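Local coordinates for protein putative N-acetylmuramoyl-L-alanine amidase (Enterococcus phage phiM1EF22, PDB 7D55) that probably binds the enterococcal cell wall as the tetrameric cell binding domain of a phage lysin, a putative N-acetylmuramoyl-L-alanine amidase, at residues M26-G30 with V31-R35; N73-E76 with T77-P80. One frame throughout, in Å; residues are numbered along the deposited sequence.

Interaction 1. Residues M26-G30 with V31-R35; sequences MFCNG and VNCRR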
loop_
_atom_site.group_PDB
_atom_site.type_symbol
_atom_site.label_atom_id
_atom_site.label_comp_id
_atom_site.label_asym_id
_atom_site.label_seq_id
_atom_site.Cartn_x
_atom_site.Cartn_y
_atom_site.Cartn_z
ATOM N N MET A 26 -0.746 -16.006 7.968
ATOM C CA MET A 26 -1.116 -15.039 6.948
ATOM C C MET A 26 -0.407 -13.729 7.251
ATOM O O MET A 26 -0.068 -13.432 8.403
ATOM C CB MET A 26 -2.627 -14.751 6.965
ATOM C CG MET A 26 -3.532 -15.970 6.770
ATOM S SD MET A 26 -3.676 -16.574 5.073
ATOM C CE MET A 26 -4.523 -15.200 4.288
ATOM N N PHE A 27 -0.232 -12.934 6.199
ATOM C CA PHE A 27 0.435 -11.641 6.255
ATOM C C PHE A 27 -0.539 -10.590 5.745
ATOM O O PHE A 27 -1.072 -10.712 4.638
ATOM C CB PHE A 27 1.685 -11.660 5.368
ATOM C CG PHE A 27 2.301 -10.310 5.154
ATOM C CD1 PHE A 27 2.699 -9.541 6.239
ATOM C CD2 PHE A 27 2.538 -9.837 3.869
ATOM C CE1 PHE A 27 3.286 -8.300 6.045
ATOM C CE2 PHE A 27 3.126 -8.603 3.662
ATOM C CZ PHE A 27 3.510 -7.833 4.757
ATOM N N CYS A 28 -0.776 -9.563 6.549
ATOM C CA CYS A 28 -1.616 -8.440 6.157
ATOM C C CYS A 28 -0.735 -7.213 6.002
ATOM O O CYS A 28 0.097 -6.936 6.870
ATOM C CB CYS A 28 -2.673 -8.174 7.224
ATOM S SG CYS A 28 -3.683 -6.752 6.820
ATOM N N ASN A 29 -0.912 -6.486 4.897
ATOM C CA ASN A 29 -0.141 -5.272 4.636
ATOM C C ASN A 29 -1.019 -4.023 4.614
ATOM O O ASN A 29 -0.606 -2.984 4.079
ATOM C CB ASN A 29 0.644 -5.401 3.327
ATOM C CG ASN A 29 -0.259 -5.706 2.145
ATOM O OD1 ASN A 29 -1.479 -5.572 2.238
ATOM N ND2 ASN A 29 0.333 -6.146 1.040
ATOM N N GLY A 30 -2.234 -4.100 5.167
ATOM C CA GLY A 30 -3.158 -2.986 5.104
ATOM C C GLY A 30 -3.945 -2.906 3.817
ATOM O O GLY A 30 -4.926 -2.148 3.751
ATOM N N VAL A 31 -3.542 -3.660 2.794
ATOM C CA VAL A 31 -4.232 -3.727 1.512
ATOM C C VAL A 31 -4.886 -5.090 1.307
ATOM O O VAL A 31 -6.053 -5.182 0.922
ATOM C CB VAL A 31 -3.276 -3.387 0.344
ATOM C CG1 VAL A 31 -4.005 -3.480 -0.984
ATOM C CG2 VAL A 31 -2.649 -2.007 0.526
ATOM N N ASN A 32 -4.139 -6.165 1.557
ATOM C CA ASN A 32 -4.661 -7.512 1.381
ATOM C C ASN A 32 -4.063 -8.423 2.444
ATOM O O ASN A 32 -3.123 -8.051 3.158
ATOM C CB ASN A 32 -4.374 -8.048 -0.029
ATOM C CG ASN A 32 -2.918 -7.885 -0.436
ATOM O OD1 ASN A 32 -2.016 -8.198 0.327
ATOM N ND2 ASN A 32 -2.691 -7.412 -1.649
ATOM N N CYS A 33 -4.614 -9.636 2.535
ATOM C CA CYS A 33 -4.082 -10.689 3.386
ATOM C C CYS A 33 -3.620 -11.830 2.491
ATOM O O CYS A 33 -4.359 -12.261 1.596
ATOM C CB CYS A 33 -5.142 -11.176 4.381
ATOM S SG CYS A 33 -5.549 -9.942 5.651
ATOM N N ARG A 34 -2.399 -12.302 2.710
ATOM C CA ARG A 34 -1.802 -13.304 1.844
ATOM C C ARG A 34 -1.240 -14.426 2.695
ATOM O O ARG A 34 -0.702 -14.183 3.780
ATOM C CB ARG A 34 -0.673 -12.692 1.024
ATOM C CG ARG A 34 -0.263 -13.553 -0.133
ATOM C CD ARG A 34 0.848 -12.896 -0.947
ATOM N NE ARG A 34 0.420 -11.691 -1.659
ATOM C CZ ARG A 34 -0.173 -11.690 -2.857
ATOM N NH1 ARG A 34 -0.452 -12.832 -3.474
ATOM N NH2 ARG A 34 -0.501 -10.546 -3.436
ATOM N N ARG A 35 -1.361 -15.651 2.196
ATOM C CA ARG A 35 -0.877 -16.800 2.946
ATOM C C ARG A 35 0.646 -16.839 2.978
ATOM O O ARG A 35 1.314 -16.576 1.973
ATOM C CB ARG A 35 -1.400 -18.099 2.348
ATOM C CG ARG A 35 -0.991 -19.306 3.177
ATOM C CD ARG A 35 -1.344 -20.595 2.508
ATOM N NE ARG A 35 -0.883 -21.711 3.320
ATOM C CZ ARG A 35 -0.967 -22.983 2.961
ATOM N NH1 ARG A 35 -1.499 -23.309 1.786
ATOM N NH2 ARG A 35 -0.516 -23.925 3.777
HETATM O O HOH W 1 -0.410 -9.177 2.287
#
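The carboxamides of Asn29 and Asn32 cross at a slant in the turn, their planes 41° apart, and the Asn29 amide is used at both ends. Its OD1 accepts two backbone N-H groups: Asn32 N at 2.8 Å, nearly straight and in the carbonyl plane, and Val31 N at 2.9 Å, tilted 31° from that plane. At the other end, ND2 gives Asn32 OD1 only a weak, strongly bent bond of 3.2 Å; its better partner is Gly30 O of the second subunit. Chi1 of 57° sets the Asn29 amide between its own backbone N and carbonyl carbon, folded back over the turn. Water 1 lies 2.7 Å from Asn32 OD1 and within bonding range of Phe27 O, and can donate to either. The Phe27 ring lies on the face of the sheet that also carries Arg34, packing on Tyr2 and on Met1 of the second subunit.

This is the turn of the beta hairpin formed by strands 22-28 and 33-36. The Val31 N bond to Asn29 OD1 defines an Asx turn, Gly30 takes a positive phi in the reversal, and Asn29 N bonds back to Asn32 O. Beyond the turn, Phe27 and Arg34 form a hydrogen-bonded antiparallel pair with both backbone bonds made, Phe27 N to Arg34 O measuring 2.8 Å. The side chains of the non-hydrogen-bonded pair Cys28 and Cys33 point to the other face, with Met26; Cys28 CB comes within 3.7 Å of Cys33 SG, while Cys28 SG accepts Gly30 N at 3.4 Å. Met26, bent at chi2 and chi3, curls across to the neighbouring strand: its SD sits 3.5 Å from Arg35 CA, and its CE reaches toward Cys33 CB.

Interaction 2. Residues N73-E76 with T77-P80; sequences NRLE and TVCP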
loop_
_atom_site.group_PDB
_atom_site.type_symbol
_atom_site.label_atom_id
_atom_site.label_comp_id
_atom_site.label_asym_id
_atom_site.label_seq_id
_atom_site.Cartn_x
_atom_site.Cartn_y
_atom_site.Cartn_z
ATOM N N ASN A 73 -11.588 -13.046 10.596
ATOM C CA ASN A 73 -12.739 -12.818 9.719
ATOM C C ASN A 73 -12.942 -11.331 9.478
ATOM O O ASN A 73 -13.248 -10.908 8.356
ATOM C CB ASN A 73 -14.029 -13.336 10.361
ATOM C CG ASN A 73 -14.153 -14.843 10.349
ATOM O OD1 ASN A 73 -13.402 -15.543 9.676
ATOM N ND2 ASN A 73 -15.140 -15.353 11.099
ATOM N N ARG A 74 -12.819 -10.529 10.537
ATOM C CA ARG A 74 -13.006 -9.089 10.423
ATOM C C ARG A 74 -11.873 -8.451 9.632
ATOM O O ARG A 74 -12.115 -7.594 8.771
ATOM C CB ARG A 74 -13.083 -8.464 11.815
ATOM C CG ARG A 74 -14.135 -9.091 12.723
ATOM C CD ARG A 74 -15.529 -8.959 12.135
ATOM N NE ARG A 74 -16.542 -9.533 13.012
ATOM C CZ ARG A 74 -17.832 -9.618 12.709
ATOM N NH1 ARG A 74 -18.268 -9.174 11.533
ATOM N NH2 ARG A 74 -18.685 -10.151 13.571
ATOM N N LEU A 75 -10.634 -8.854 9.907
ATOM C CA LEU A 75 -9.505 -8.279 9.185
ATOM C C LEU A 75 -9.608 -8.571 7.695
ATOM O O LEU A 75 -9.386 -7.681 6.862
ATOM C CB LEU A 75 -8.192 -8.830 9.740
ATOM C CG LEU A 75 -6.946 -8.349 8.995
ATOM C CD1 LEU A 75 -6.928 -6.822 8.996
ATOM C CD2 LEU A 75 -5.709 -8.925 9.653
ATOM N N GLU A 76 -9.962 -9.809 7.343
ATOM C CA GLU A 76 -10.043 -10.220 5.946
ATOM C C GLU A 76 -11.224 -9.605 5.202
ATOM O O GLU A 76 -11.245 -9.650 3.967
ATOM C CB GLU A 76 -10.048 -11.746 5.858
ATOM C CG GLU A 76 -8.745 -12.363 6.347
ATOM C CD GLU A 76 -8.793 -13.884 6.457
ATOM O OE1 GLU A 76 -9.826 -14.485 6.091
ATOM O OE2 GLU A 76 -7.790 -14.480 6.912
ATOM N N THR A 77 -12.198 -9.029 5.910
ATOM C CA THR A 77 -13.235 -8.256 5.241
ATOM C C THR A 77 -12.741 -6.871 4.848
ATOM O O THR A 77 -13.177 -6.325 3.826
ATOM C CB THR A 77 -14.456 -8.129 6.153
ATOM O OG1 THR A 77 -14.874 -9.438 6.552
ATOM C CG2 THR A 77 -15.602 -7.457 5.429
ATOM N N VAL A 78 -11.850 -6.286 5.643
ATOM C CA VAL A 78 -11.361 -4.947 5.350
ATOM C C VAL A 78 -10.099 -4.972 4.493
ATOM O O VAL A 78 -9.823 -4.000 3.784
ATOM C CB VAL A 78 -11.169 -4.125 6.639
ATOM C CG1 VAL A 78 -12.490 -3.987 7.385
ATOM C CG2 VAL A 78 -10.136 -4.760 7.525
ATOM N N CYS A 79 -9.331 -6.063 4.556
ATOM C CA CYS A 79 -8.126 -6.272 3.750
ATOM C C CYS A 79 -8.297 -7.645 3.120
ATOM O O CYS A 79 -7.859 -8.658 3.682
ATOM C CB CYS A 79 -6.869 -6.248 4.611
ATOM S SG CYS A 79 -6.611 -4.696 5.444
ATOM N N PRO A 80 -8.942 -7.720 1.960
ATOM C CA PRO A 80 -9.360 -9.026 1.442
ATOM C C PRO A 80 -8.195 -9.951 1.122
ATOM O O PRO A 80 -7.097 -9.524 0.763
ATOM C CB PRO A 80 -10.146 -8.670 0.181
ATOM C CG PRO A 80 -10.647 -7.277 0.442
ATOM C CD PRO A 80 -9.534 -6.605 1.195
#
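Thr77 OG1 donates to Asn73 O at 2.8 Å, one turn back along helix 71-78. With OG1 anti to its own carbonyl carbon (chi1 -55°), the hydroxyl leans back along the helix, so Asn73 O takes the hydroxyl as well as a weak bond from Thr77 N, which also makes a weak bond to Arg74 O. Val78 N is likewise divided between Arg74 O and Leu75 O, both bonds weak, which indicates that the last turn departs from regular alpha-helical pairing. Val78 CG2 lies 3.1 Å from Leu75 O, a close contact, and 4.1 Å from Leu75 CD1, where the two side chains cross at about a right angle. Cys79, the first residue to leave helical backbone angles, still bonds through its N to Leu75 O at 2.8 Å, and its SG approaches Leu75 CD1 at 4.2 Å. Pro80 has no N-H to offer; its CA instead makes a 3.2 Å CA-H...O contact with Glu76 O. The Glu76 carboxylate is engaged away from the turn: OE1 in salt bridges with Arg7 and Lys86, OE2 in a hydrogen bond with Tyr5 OH. Mixed i+3 and i+4 bonds and a proline just past the last turn are characteristic of a helix C-terminus, here leading through Cys79 and Pro80 into strand 81-82.

How the interactions relate
Interactions 1 and 2 have centres about 9 Å apart and join where the chain leaving helix 71-78 meets the hairpin. Cys33 N lies 3.1 Å from Pro80 O, a probable hydrogen bond that begins the pairing of strand 33-36 with strand 81-82. Packing contacts of sulfur join the turn of 26-35 to the helix end: Gly30 O is 3.5 Å from Cys79 SG, and Cys33 SG is 3.3 Å from Cys79 O. Cys28 and Cys33 also pack on Leu75 and Cys79, which puts the helix end on the face of the sheet bearing Met26, Cys28 and Cys33. Both regions also touch the third subunit, so this junction adjoins the tetramer interface.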